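Local atomic coordinates of glycosyl hydrolase, family 38 (PDB entry 5KBP), a protein that probably hydrolyses alpha-mannosidic bonds in carbohydrates, as a family 38 glycoside hydrolase that is expected to work with a bound metal ion. Residues Asn319-Leu324 with Leu408-Ser412; Glu423-Leu429 with Tyr485-Thr491; Thr561-Gly566 with Asp580-Glu586; Asp617-Glu623 with Arg633-Arg637. One frame throughout, in Å; residues are numbered along the deposited sequence.

Interaction 1: Asn319-Leu324 with Leu408-Ser412; sequences NIAEPL and LFNTS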
# COMPACT_ATOMS: atom_id res chain seq x y z
N ASN A 319 0.67 18.62 -15.02
CA ASN A 319 0.54 20.07 -15.02
C ASN A 319 1.41 20.76 -13.97
O ASN A 319 1.40 21.99 -13.89
CB ASN A 319 -0.92 20.46 -14.81
CG ASN A 319 -1.85 19.73 -15.76
OD1 ASN A 319 -2.62 18.86 -15.35
ND2 ASN A 319 -1.78 20.08 -17.04
N ILE A 320 2.17 20.00 -13.17
CA ILE A 320 3.05 20.60 -12.17
C ILE A 320 4.47 20.11 -12.38
O ILE A 320 5.35 20.88 -12.78
CB ILE A 320 2.57 20.29 -10.74
CG1 ILE A 320 1.09 20.65 -10.56
CG2 ILE A 320 3.42 21.04 -9.73
CD1 ILE A 320 0.80 22.12 -10.70
N ALA A 321 4.71 18.83 -12.11
CA ALA A 321 6.07 18.30 -12.08
C ALA A 321 6.73 18.37 -13.45
O ALA A 321 7.85 18.88 -13.59
CB ALA A 321 6.06 16.86 -11.56
N GLU A 322 6.05 17.85 -14.48
CA GLU A 322 6.65 17.83 -15.81
C GLU A 322 6.91 19.22 -16.38
O GLU A 322 8.02 19.45 -16.90
CB GLU A 322 5.78 16.99 -16.75
CG GLU A 322 5.86 15.50 -16.51
CD GLU A 322 5.09 14.69 -17.54
OE1 GLU A 322 4.35 15.30 -18.34
OE2 GLU A 322 5.23 13.45 -17.55
N PRO A 323 5.97 20.18 -16.33
CA PRO A 323 6.30 21.52 -16.85
C PRO A 323 7.43 22.19 -16.09
O PRO A 323 8.28 22.85 -16.70
CB PRO A 323 4.98 22.29 -16.70
CG PRO A 323 3.93 21.24 -16.68
CD PRO A 323 4.55 20.09 -15.95
N LEU A 324 7.47 22.05 -14.76
CA LEU A 324 8.56 22.63 -13.99
C LEU A 324 9.89 21.95 -14.31
O LEU A 324 10.92 22.62 -14.44
CB LEU A 324 8.26 22.53 -12.49
CG LEU A 324 7.20 23.49 -11.95
CD1 LEU A 324 6.86 23.15 -10.51
CD2 LEU A 324 7.66 24.93 -12.07
N LEU A 408 6.51 33.19 -8.24
CA LEU A 408 5.22 32.62 -8.60
C LEU A 408 5.31 32.04 -10.01
O LEU A 408 5.66 32.75 -10.95
CB LEU A 408 4.12 33.68 -8.53
CG LEU A 408 3.47 33.91 -7.17
CD1 LEU A 408 2.57 35.13 -7.20
CD2 LEU A 408 2.68 32.67 -6.76
N PHE A 409 4.98 30.76 -10.14
CA PHE A 409 4.99 30.07 -11.43
C PHE A 409 3.57 29.80 -11.90
O PHE A 409 2.72 29.37 -11.12
CB PHE A 409 5.74 28.73 -11.34
CG PHE A 409 7.20 28.87 -11.03
CD1 PHE A 409 7.64 28.93 -9.72
CD2 PHE A 409 8.14 28.90 -12.05
CE1 PHE A 409 8.99 29.05 -9.43
CE2 PHE A 409 9.48 29.01 -11.76
CZ PHE A 409 9.91 29.09 -10.45
N ASN A 410 3.33 30.05 -13.18
CA ASN A 410 2.12 29.60 -13.86
C ASN A 410 2.52 28.39 -14.69
O ASN A 410 3.17 28.54 -15.73
CB ASN A 410 1.51 30.71 -14.72
CG ASN A 410 0.19 30.28 -15.38
OD1 ASN A 410 -0.27 29.16 -15.21
ND2 ASN A 410 -0.42 31.21 -16.12
N THR A 411 2.17 27.20 -14.22
CA THR A 411 2.53 25.96 -14.89
C THR A 411 1.42 25.44 -15.80
O THR A 411 1.33 24.24 -16.05
CB THR A 411 2.90 24.89 -13.86
OG1 THR A 411 1.83 24.74 -12.92
CG2 THR A 411 4.16 25.31 -13.11
N SER A 412 0.57 26.34 -16.30
CA SER A 412 -0.52 25.98 -17.20
C SER A 412 -0.40 26.79 -18.48
O SER A 412 0.43 27.71 -18.59
CB SER A 412 -1.89 26.20 -16.55
OG SER A 412 -2.24 27.58 -16.55
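A proline kink in helix 304-332 is the setting: Asn319 O, whose usual partner four residues on is the nitrogen of Pro323, which carries no hydrogen, is taken instead by the hydroxyl of Thr411. The bond from Thr411 OG1 to Asn319 O is 2.9 Å long and runs nearly along the C=O axis, at an angle of 162°. Thr411 places its oxygen there by setting OG1 between its backbone N and its carbonyl carbon (chi1 55°). The helix also makes a wider, pi-type turn at 319-321, and Leu324 N closes the following turn on Ile320 O at 3.1 Å. Thr411 itself follows strand 404-410, so the contact ties the helical middle region of the family 38 enzyme to the first strand of the beta region that comes next. Around the hydroxyl the packing is apolar. Ile320 turns its CB away from the strand, yet its terminal CD1 swings back to lie 3.6 Å from Thr411 OG1. The methyl CG2 of Thr411 meets Leu324 CD2 at 3.7 Å, and that same leucine branch lies over one face of the Phe409 ring, 4.0 Å from CD2 of the phenylalanine. Pro323 adds CG, 4.0 Å from Thr411 O. The turn out of the strand is fixed by Asn410, whose OD1 accepts from Ser412 N in an Asx turn and from Ser412 OG, the latter in the carbonyl plane. Helix 362-393 packs on the same cluster, Ala386 and Thr387 against Leu324 and Leu390 against Phe409.

Interaction 2: Glu423-Leu429 with Tyr485-Thr491; sequences EVEIERL and YMAKYLT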
# COMPACT_ATOMS: atom_id res chain seq x y z
N GLU A 423 3.43 31.52 1.57
CA GLU A 423 4.05 31.48 2.89
C GLU A 423 5.54 31.79 2.73
O GLU A 423 6.24 31.12 1.97
CB GLU A 423 3.84 30.12 3.56
CG GLU A 423 4.01 30.15 5.07
CD GLU A 423 3.78 28.79 5.71
OE1 GLU A 423 3.96 27.77 5.01
OE2 GLU A 423 3.42 28.75 6.90
N VAL A 424 6.01 32.80 3.45
CA VAL A 424 7.38 33.29 3.34
C VAL A 424 8.04 33.22 4.71
O VAL A 424 7.49 33.73 5.69
CB VAL A 424 7.43 34.72 2.78
CG1 VAL A 424 8.87 35.18 2.63
CG2 VAL A 424 6.69 34.80 1.45
N GLU A 425 9.21 32.59 4.77
CA GLU A 425 9.98 32.52 6.00
C GLU A 425 10.69 33.85 6.23
O GLU A 425 11.51 34.28 5.40
CB GLU A 425 11.00 31.38 5.92
CG GLU A 425 11.87 31.23 7.15
CD GLU A 425 13.03 30.28 6.91
OE1 GLU A 425 14.09 30.74 6.44
OE2 GLU A 425 12.88 29.07 7.18
N ILE A 426 10.38 34.51 7.35
CA ILE A 426 10.99 35.80 7.65
C ILE A 426 12.13 35.70 8.66
O ILE A 426 12.98 36.60 8.71
CB ILE A 426 9.94 36.81 8.15
CG1 ILE A 426 9.23 36.28 9.40
CG2 ILE A 426 8.93 37.12 7.05
CD1 ILE A 426 8.23 37.25 9.99
N GLU A 427 12.18 34.63 9.46
CA GLU A 427 13.26 34.44 10.42
C GLU A 427 13.54 32.95 10.54
O GLU A 427 12.71 32.11 10.21
CB GLU A 427 12.93 35.05 11.78
CG GLU A 427 13.25 36.53 11.88
CD GLU A 427 12.13 37.32 12.52
OE1 GLU A 427 11.17 36.71 13.03
OE2 GLU A 427 12.20 38.57 12.51
N ARG A 428 14.74 32.63 11.04
CA ARG A 428 15.19 31.24 11.10
C ARG A 428 16.26 31.11 12.17
O ARG A 428 17.31 31.75 12.08
CB ARG A 428 15.72 30.80 9.74
CG ARG A 428 16.23 29.37 9.68
CD ARG A 428 15.85 28.73 8.36
NE ARG A 428 16.94 27.94 7.79
CZ ARG A 428 16.85 27.28 6.64
NH1 ARG A 428 15.72 27.32 5.94
NH2 ARG A 428 17.88 26.58 6.19
N LEU A 429 15.99 30.27 13.17
CA LEU A 429 16.95 30.00 14.24
C LEU A 429 17.39 28.55 14.17
O LEU A 429 16.64 27.65 14.59
CB LEU A 429 16.33 30.31 15.61
CG LEU A 429 15.80 31.72 15.85
CD1 LEU A 429 15.32 31.87 17.29
CD2 LEU A 429 16.84 32.77 15.52
N TYR A 485 15.79 23.53 12.44
CA TYR A 485 15.68 24.91 12.89
C TYR A 485 14.27 25.19 13.37
O TYR A 485 13.33 24.43 13.09
CB TYR A 485 16.06 25.90 11.78
CG TYR A 485 15.29 25.72 10.49
CD1 TYR A 485 14.03 26.29 10.33
CD2 TYR A 485 15.82 25.00 9.43
CE1 TYR A 485 13.32 26.14 9.15
CE2 TYR A 485 15.12 24.84 8.25
CZ TYR A 485 13.87 25.41 8.11
OH TYR A 485 13.18 25.26 6.94
N MET A 486 14.13 26.29 14.11
CA MET A 486 12.85 26.91 14.40
C MET A 486 12.71 28.14 13.52
O MET A 486 13.65 28.95 13.43
CB MET A 486 12.73 27.29 15.87
CG MET A 486 12.66 26.11 16.82
SD MET A 486 11.18 25.12 16.57
CE MET A 486 11.19 24.13 18.06
N ALA A 487 11.56 28.29 12.87
CA ALA A 487 11.37 29.37 11.91
C ALA A 487 10.06 30.09 12.18
O ALA A 487 9.15 29.57 12.83
CB ALA A 487 11.39 28.84 10.47
N LYS A 488 9.97 31.31 11.65
CA LYS A 488 8.75 32.10 11.67
C LYS A 488 8.33 32.37 10.24
O LYS A 488 9.15 32.79 9.41
CB LYS A 488 8.95 33.42 12.42
CG LYS A 488 7.67 34.21 12.64
CD LYS A 488 7.87 35.32 13.66
CE LYS A 488 6.54 35.94 14.06
NZ LYS A 488 6.70 36.92 15.17
N TYR A 489 7.06 32.10 9.93
CA TYR A 489 6.55 32.19 8.58
C TYR A 489 5.45 33.24 8.50
O TYR A 489 4.62 33.35 9.41
CB TYR A 489 6.01 30.84 8.10
CG TYR A 489 7.06 29.76 8.04
CD1 TYR A 489 7.83 29.57 6.90
CD2 TYR A 489 7.29 28.93 9.13
CE1 TYR A 489 8.79 28.58 6.84
CE2 TYR A 489 8.25 27.94 9.08
CZ TYR A 489 9.00 27.77 7.93
OH TYR A 489 9.96 26.79 7.87
N LEU A 490 5.44 33.99 7.41
CA LEU A 490 4.41 34.98 7.13
C LEU A 490 3.65 34.55 5.89
O LEU A 490 4.26 34.16 4.88
CB LEU A 490 5.01 36.37 6.94
CG LEU A 490 4.08 37.53 7.30
CD1 LEU A 490 3.55 37.35 8.72
CD2 LEU A 490 4.80 38.86 7.17
N THR A 491 2.32 34.60 5.96
CA THR A 491 1.44 34.19 4.87
C THR A 491 0.89 35.45 4.21
O THR A 491 0.09 36.17 4.82
CB THR A 491 0.32 33.29 5.39
OG1 THR A 491 0.89 32.09 5.94
CG2 THR A 491 -0.63 32.93 4.27
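Leu490 O takes the amide of Val424 at 2.6 Å, and Leu490 N answers to Val424 O at 2.7 Å, an antiparallel hydrogen-bonded pair. Further along, a classic beta bulge shifts the register: Lys488 is opposite two residues, Ile426 and Glu427, its O accepting from Ile426 N while its N reaches Glu427 O at 3.2 Å. Past the bulge the pairing is regular again, Arg428 beside Ala487 and then Leu429 bonded to Met486.

On the face carrying Glu425 and Arg428, the guanidinium of Arg428 lies flat on the Tyr485 ring, planes 9° apart and centres 3.9 Å apart. The arginine bends at chi2 and chi3, which lays CD over the ring centre, 3.5 Å from the centroid. Glu425 OE2 sits at the guanidinium edge, 3.6 Å from NH1, while Asp475 holds NH2 in a salt bridge. Beside them the ring of Tyr489 leans on Glu425 CB. On the other face Glu427 and Lys488 extend alongside one another, OE1 3.6 Å from Lys488 CD, and Lys488 NZ goes on to Thr448.

Strand 483-499 is the middle of a three-stranded sheet, with strand 463-475 along its far edge; helix 436-445 packs on Leu429 and Met486.

Interaction 3: Thr561-Gly566 with Asp580-Glu586; sequences TFEDTG and DQGITTE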
# COMPACT_ATOMS: atom_id res chain seq x y z
N THR A 561 -28.34 23.17 -4.94
CA THR A 561 -29.31 22.43 -4.16
C THR A 561 -28.85 20.98 -4.03
O THR A 561 -28.48 20.35 -5.02
CB THR A 561 -30.70 22.49 -4.80
OG1 THR A 561 -31.18 23.84 -4.78
CG2 THR A 561 -31.68 21.59 -4.05
N PHE A 562 -28.86 20.46 -2.80
CA PHE A 562 -28.38 19.12 -2.52
C PHE A 562 -29.55 18.14 -2.46
O PHE A 562 -30.63 18.46 -1.96
CB PHE A 562 -27.59 19.09 -1.21
CG PHE A 562 -26.35 19.94 -1.24
CD1 PHE A 562 -25.20 19.46 -1.85
CD2 PHE A 562 -26.34 21.20 -0.67
CE1 PHE A 562 -24.05 20.24 -1.89
CE2 PHE A 562 -25.19 21.98 -0.71
CZ PHE A 562 -24.05 21.49 -1.32
N GLU A 563 -29.31 16.93 -2.97
CA GLU A 563 -30.34 15.91 -3.07
C GLU A 563 -29.74 14.56 -2.70
O GLU A 563 -28.72 14.16 -3.27
CB GLU A 563 -30.92 15.85 -4.49
CG GLU A 563 -31.95 14.75 -4.71
CD GLU A 563 -32.10 14.39 -6.17
OE1 GLU A 563 -31.26 13.63 -6.69
OE2 GLU A 563 -33.06 14.87 -6.81
N ASP A 564 -30.37 13.87 -1.75
CA ASP A 564 -29.93 12.56 -1.32
C ASP A 564 -31.05 11.55 -1.53
O ASP A 564 -32.19 11.80 -1.13
CB ASP A 564 -29.50 12.57 0.15
CG ASP A 564 -28.98 11.23 0.62
OD1 ASP A 564 -27.78 10.95 0.43
OD2 ASP A 564 -29.78 10.43 1.17
N THR A 565 -30.71 10.43 -2.16
CA THR A 565 -31.64 9.33 -2.36
C THR A 565 -30.97 8.04 -1.94
O THR A 565 -29.75 7.97 -1.78
CB THR A 565 -32.10 9.22 -3.82
OG1 THR A 565 -31.01 8.77 -4.64
CG2 THR A 565 -32.60 10.55 -4.34
N GLY A 566 -31.78 7.00 -1.76
CA GLY A 566 -31.24 5.69 -1.46
C GLY A 566 -30.60 5.05 -2.68
O GLY A 566 -30.84 5.43 -3.82
N ASP A 580 -38.55 5.21 -2.56
CA ASP A 580 -37.79 6.40 -2.20
C ASP A 580 -38.10 7.53 -3.17
O ASP A 580 -38.00 7.37 -4.39
CB ASP A 580 -36.30 6.09 -2.19
CG ASP A 580 -35.46 7.30 -1.81
OD1 ASP A 580 -35.97 8.18 -1.08
OD2 ASP A 580 -34.28 7.36 -2.23
N GLN A 581 -38.47 8.69 -2.63
CA GLN A 581 -38.77 9.87 -3.42
C GLN A 581 -37.77 11.00 -3.19
O GLN A 581 -37.99 12.12 -3.67
CB GLN A 581 -40.19 10.35 -3.12
CG GLN A 581 -41.27 9.40 -3.63
CD GLN A 581 -42.62 9.65 -3.01
OE1 GLN A 581 -42.74 9.78 -1.79
NE2 GLN A 581 -43.66 9.71 -3.84
N GLY A 582 -36.68 10.73 -2.47
CA GLY A 582 -35.60 11.68 -2.34
C GLY A 582 -35.76 12.61 -1.14
O GLY A 582 -36.84 12.76 -0.57
N ILE A 583 -34.65 13.22 -0.76
CA ILE A 583 -34.60 14.22 0.30
C ILE A 583 -33.73 15.37 -0.18
O ILE A 583 -32.58 15.16 -0.59
CB ILE A 583 -34.05 13.65 1.62
CG1 ILE A 583 -34.99 12.58 2.18
CG2 ILE A 583 -33.84 14.75 2.64
CD1 ILE A 583 -34.47 11.89 3.42
N THR A 584 -34.27 16.59 -0.15
CA THR A 584 -33.60 17.75 -0.70
C THR A 584 -33.44 18.83 0.36
O THR A 584 -34.12 18.83 1.39
CB THR A 584 -34.36 18.32 -1.90
OG1 THR A 584 -33.61 19.39 -2.48
CG2 THR A 584 -35.72 18.85 -1.46
N THR A 585 -32.52 19.76 0.10
CA THR A 585 -32.31 20.92 0.95
C THR A 585 -33.15 22.11 0.52
O THR A 585 -32.96 23.21 1.05
CB THR A 585 -30.83 21.31 0.97
OG1 THR A 585 -30.40 21.62 -0.36
CG2 THR A 585 -29.99 20.17 1.52
N GLU A 586 -34.08 21.92 -0.43
CA GLU A 586 -34.89 23.04 -0.92
C GLU A 586 -35.77 23.62 0.18
O GLU A 586 -36.08 24.81 0.16
CB GLU A 586 -35.75 22.58 -2.09
CG GLU A 586 -36.55 23.69 -2.75
CD GLU A 586 -37.66 23.18 -3.65
OE1 GLU A 586 -37.97 21.97 -3.57
OE2 GLU A 586 -38.21 23.98 -4.42
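Phe562 O is shared by two donors from consecutive threonines: Thr584 OG1 at 3.2 Å and Thr585 N at 3.1 Å. The two threonine side chains take different rotations to serve this one residue. In Thr584 the hydroxyl points opposite the backbone N (chi1 -175°), which turns it toward the carbonyl and also lets it accept from Glu586 N, an ST turn. In Thr585 the hydroxyl sits between N and the carbonyl carbon (chi1 60°) and receives Phe562 N at 3.1 Å, near the ring edge, while its methyl CG2 packs 3.8 Å from Phe562 CB. Thr561 directs CG2, not its hydroxyl, at Thr584 OG1, 3.3 Å away; its own OG1 donates to Lys558 O.

At the other end Asp580 stretches across, and its OD2 takes Gly566 N at 2.6 Å in a nearly straight bond (169°), on the syn side but tilted out of the carboxylate plane. Its second oxygen, OD1, is met by Gly582 N from above that plane, closing an Asx turn, and Gly582 then adopts a positive phi, natural for glycine. Thr565 lies across this aspartate at about a right angle. Between the two ends Asp564 and Ile583 exchange backbone bonds, Asp564 N to Ile583 O measuring 2.8 Å. The Asp564 carboxylate turns to His672 and Arg637, and Ile583 rests on Val610 and Leu612. The arrangement is that of a short antiparallel strand, 583-584, added to one edge of residues 561-566, which bond on their other edge to strand 672-679, in the large beta domain of the family 38 C-terminal region.

Interaction 4: Asp617-Glu623 with Arg633-Arg637; sequences DERLEEE and RLAQR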
# COMPACT_ATOMS: atom_id res chain seq x y z
N ASP A 617 -32.96 -0.94 4.79
CA ASP A 617 -33.46 -1.82 5.84
C ASP A 617 -32.77 -3.18 5.75
O ASP A 617 -31.97 -3.46 4.85
CB ASP A 617 -34.98 -1.94 5.76
CG ASP A 617 -35.48 -2.28 4.37
OD1 ASP A 617 -34.85 -3.12 3.69
OD2 ASP A 617 -36.50 -1.71 3.96
N GLU A 618 -33.10 -4.05 6.71
CA GLU A 618 -32.46 -5.36 6.81
C GLU A 618 -32.70 -6.24 5.59
O GLU A 618 -32.02 -7.27 5.45
CB GLU A 618 -32.95 -6.09 8.07
CG GLU A 618 -34.45 -6.38 8.08
CD GLU A 618 -35.28 -5.17 8.46
OE1 GLU A 618 -34.71 -4.17 8.94
OE2 GLU A 618 -36.52 -5.22 8.27
N ARG A 619 -33.64 -5.88 4.72
CA ARG A 619 -33.93 -6.70 3.55
C ARG A 619 -32.84 -6.62 2.49
O ARG A 619 -32.77 -7.51 1.63
CB ARG A 619 -35.27 -6.30 2.95
CG ARG A 619 -36.45 -6.54 3.88
CD ARG A 619 -37.35 -5.31 3.99
NE ARG A 619 -38.13 -5.07 2.78
CZ ARG A 619 -38.90 -4.00 2.60
NH1 ARG A 619 -39.00 -3.08 3.54
NH2 ARG A 619 -39.58 -3.86 1.46
N LEU A 620 -31.98 -5.60 2.53
CA LEU A 620 -30.96 -5.47 1.49
C LEU A 620 -29.89 -6.54 1.60
O LEU A 620 -29.45 -7.09 0.59
CB LEU A 620 -30.33 -4.08 1.54
CG LEU A 620 -29.21 -3.86 0.52
CD1 LEU A 620 -29.73 -4.06 -0.90
CD2 LEU A 620 -28.58 -2.49 0.68
N GLU A 621 -29.47 -6.87 2.83
CA GLU A 621 -28.40 -7.84 3.00
C GLU A 621 -28.79 -9.21 2.45
O GLU A 621 -27.99 -9.88 1.79
CB GLU A 621 -28.02 -7.96 4.48
CG GLU A 621 -27.00 -9.05 4.77
CD GLU A 621 -26.60 -9.11 6.23
OE1 GLU A 621 -26.25 -8.06 6.80
OE2 GLU A 621 -26.65 -10.22 6.81
N GLU A 622 -30.04 -9.63 2.69
CA GLU A 622 -30.50 -10.90 2.14
C GLU A 622 -30.56 -10.86 0.62
O GLU A 622 -30.24 -11.85 -0.05
CB GLU A 622 -31.87 -11.26 2.72
CG GLU A 622 -31.82 -11.74 4.15
CD GLU A 622 -31.09 -13.07 4.29
OE1 GLU A 622 -31.53 -14.06 3.67
OE2 GLU A 622 -30.08 -13.12 5.02
N GLU A 623 -30.97 -9.72 0.05
CA GLU A 623 -31.04 -9.61 -1.40
C GLU A 623 -29.65 -9.56 -2.03
O GLU A 623 -29.49 -9.91 -3.20
CB GLU A 623 -31.86 -8.38 -1.79
CG GLU A 623 -33.30 -8.42 -1.31
CD GLU A 623 -34.13 -7.26 -1.81
OE1 GLU A 623 -35.21 -7.50 -2.37
OE2 GLU A 623 -33.69 -6.10 -1.63
N ARG A 633 -35.28 -5.83 -6.44
CA ARG A 633 -35.00 -5.69 -5.01
C ARG A 633 -36.09 -4.87 -4.34
O ARG A 633 -36.46 -3.79 -4.81
CB ARG A 633 -33.63 -5.06 -4.79
CG ARG A 633 -32.49 -6.00 -5.14
CD ARG A 633 -31.12 -5.43 -4.82
NE ARG A 633 -30.09 -6.45 -5.02
CZ ARG A 633 -28.78 -6.22 -4.92
NH1 ARG A 633 -28.33 -5.01 -4.63
NH2 ARG A 633 -27.93 -7.21 -5.12
N LEU A 634 -36.61 -5.40 -3.23
CA LEU A 634 -37.71 -4.79 -2.50
C LEU A 634 -37.25 -3.93 -1.33
O LEU A 634 -38.09 -3.30 -0.68
CB LEU A 634 -38.66 -5.87 -1.98
CG LEU A 634 -39.14 -6.91 -2.99
CD1 LEU A 634 -39.89 -8.04 -2.28
CD2 LEU A 634 -40.02 -6.25 -4.05
N ALA A 635 -35.95 -3.89 -1.05
CA ALA A 635 -35.45 -3.13 0.09
C ALA A 635 -35.75 -1.65 -0.07
O ALA A 635 -35.71 -1.10 -1.18
CB ALA A 635 -33.95 -3.36 0.26
N GLN A 636 -36.05 -1.00 1.05
CA GLN A 636 -36.29 0.44 1.09
C GLN A 636 -35.33 1.08 2.09
O GLN A 636 -34.62 0.40 2.83
CB GLN A 636 -37.74 0.74 1.46
CG GLN A 636 -38.76 0.04 0.59
CD GLN A 636 -38.64 0.42 -0.88
OE1 GLN A 636 -38.27 1.55 -1.21
NE2 GLN A 636 -38.94 -0.52 -1.76
N ARG A 637 -35.33 2.41 2.10
CA ARG A 637 -34.50 3.13 3.05
C ARG A 637 -35.00 2.90 4.47
O ARG A 637 -36.20 2.75 4.71
CB ARG A 637 -34.50 4.63 2.73
CG ARG A 637 -34.21 4.95 1.28
CD ARG A 637 -33.82 6.40 1.11
NE ARG A 637 -32.50 6.68 1.68
CZ ARG A 637 -31.88 7.85 1.61
NH1 ARG A 637 -32.46 8.87 0.99
NH2 ARG A 637 -30.69 8.01 2.16
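Glu623 spreads its carboxylate under two consecutive backbone amides, OE1 accepting from Leu634 N at 2.7 Å through its syn lone pair and OE2 from Ala635 N at 3.2 Å. This grip joins helix 619-625 to the loop that leads on to strand 641-653. Asp617, just ahead of the helix, gives the second hold: OD2, approached from above the carboxylate plane, accepts Gln636 N at 3.0 Å, while OD1 makes a capping bond with Arg619 N inside its own segment. To reach both, the aspartate folds its CG back between N and the carbonyl carbon (chi1 50°). Its own amide donates to Gln636 O at 2.9 Å, so Asp617 and Gln636 are joined by a reciprocal pair of bonds. Arg619 NH1 adds a salt bridge to Asp617 OD2, at 2.9 Å, and the bends at chi2 and chi3 lay one face of its guanidinium over Ala635 CA and Gln636 N. The positive charge, with the helix start, would be expected to favour the ionised form of the aspartate.

Farther out, Arg633 and Glu623 lie antiparallel, their charged ends apart. Arg628 bridges to Glu623 OE1, and Arg633 finds its salt-bridge partner in Glu756. Glu622, on the same helix, makes a weak hydrogen bond to Tyr440 of the second subunit. The methyl of Ala635 fits between the two carboxylates, its CB 3.3 Å from Glu623 OE2 and 3.6 Å from Asp617 OD1; the apolar neighbour of that CB is Leu620 CB, 3.9 Å away.

Interactions 3 and 4 touch directly, through the salt bridge of Arg637 NH2 to Asp564 OD2 at 2.8 Å, and Arg637 CD also packs against the Asp580 carboxylate. Interactions 1 and 2 are neighbours without touching: strands 404-410 and 416-430 follow each other in the chain, and their nearest atoms are about 8 Å apart. Between the centres of interactions 2 and 4 there are about 57 Å within one chain, yet both reach the second subunit, Met486 packing on its Ala626 and Glu622 on its Lys444. All four lie away from Phe253 and Tyr256, a calcium site empty in this chain; a sulfate ion, probably from the crystallisation liquor, sits about 6 Å from the Arg428 side chain.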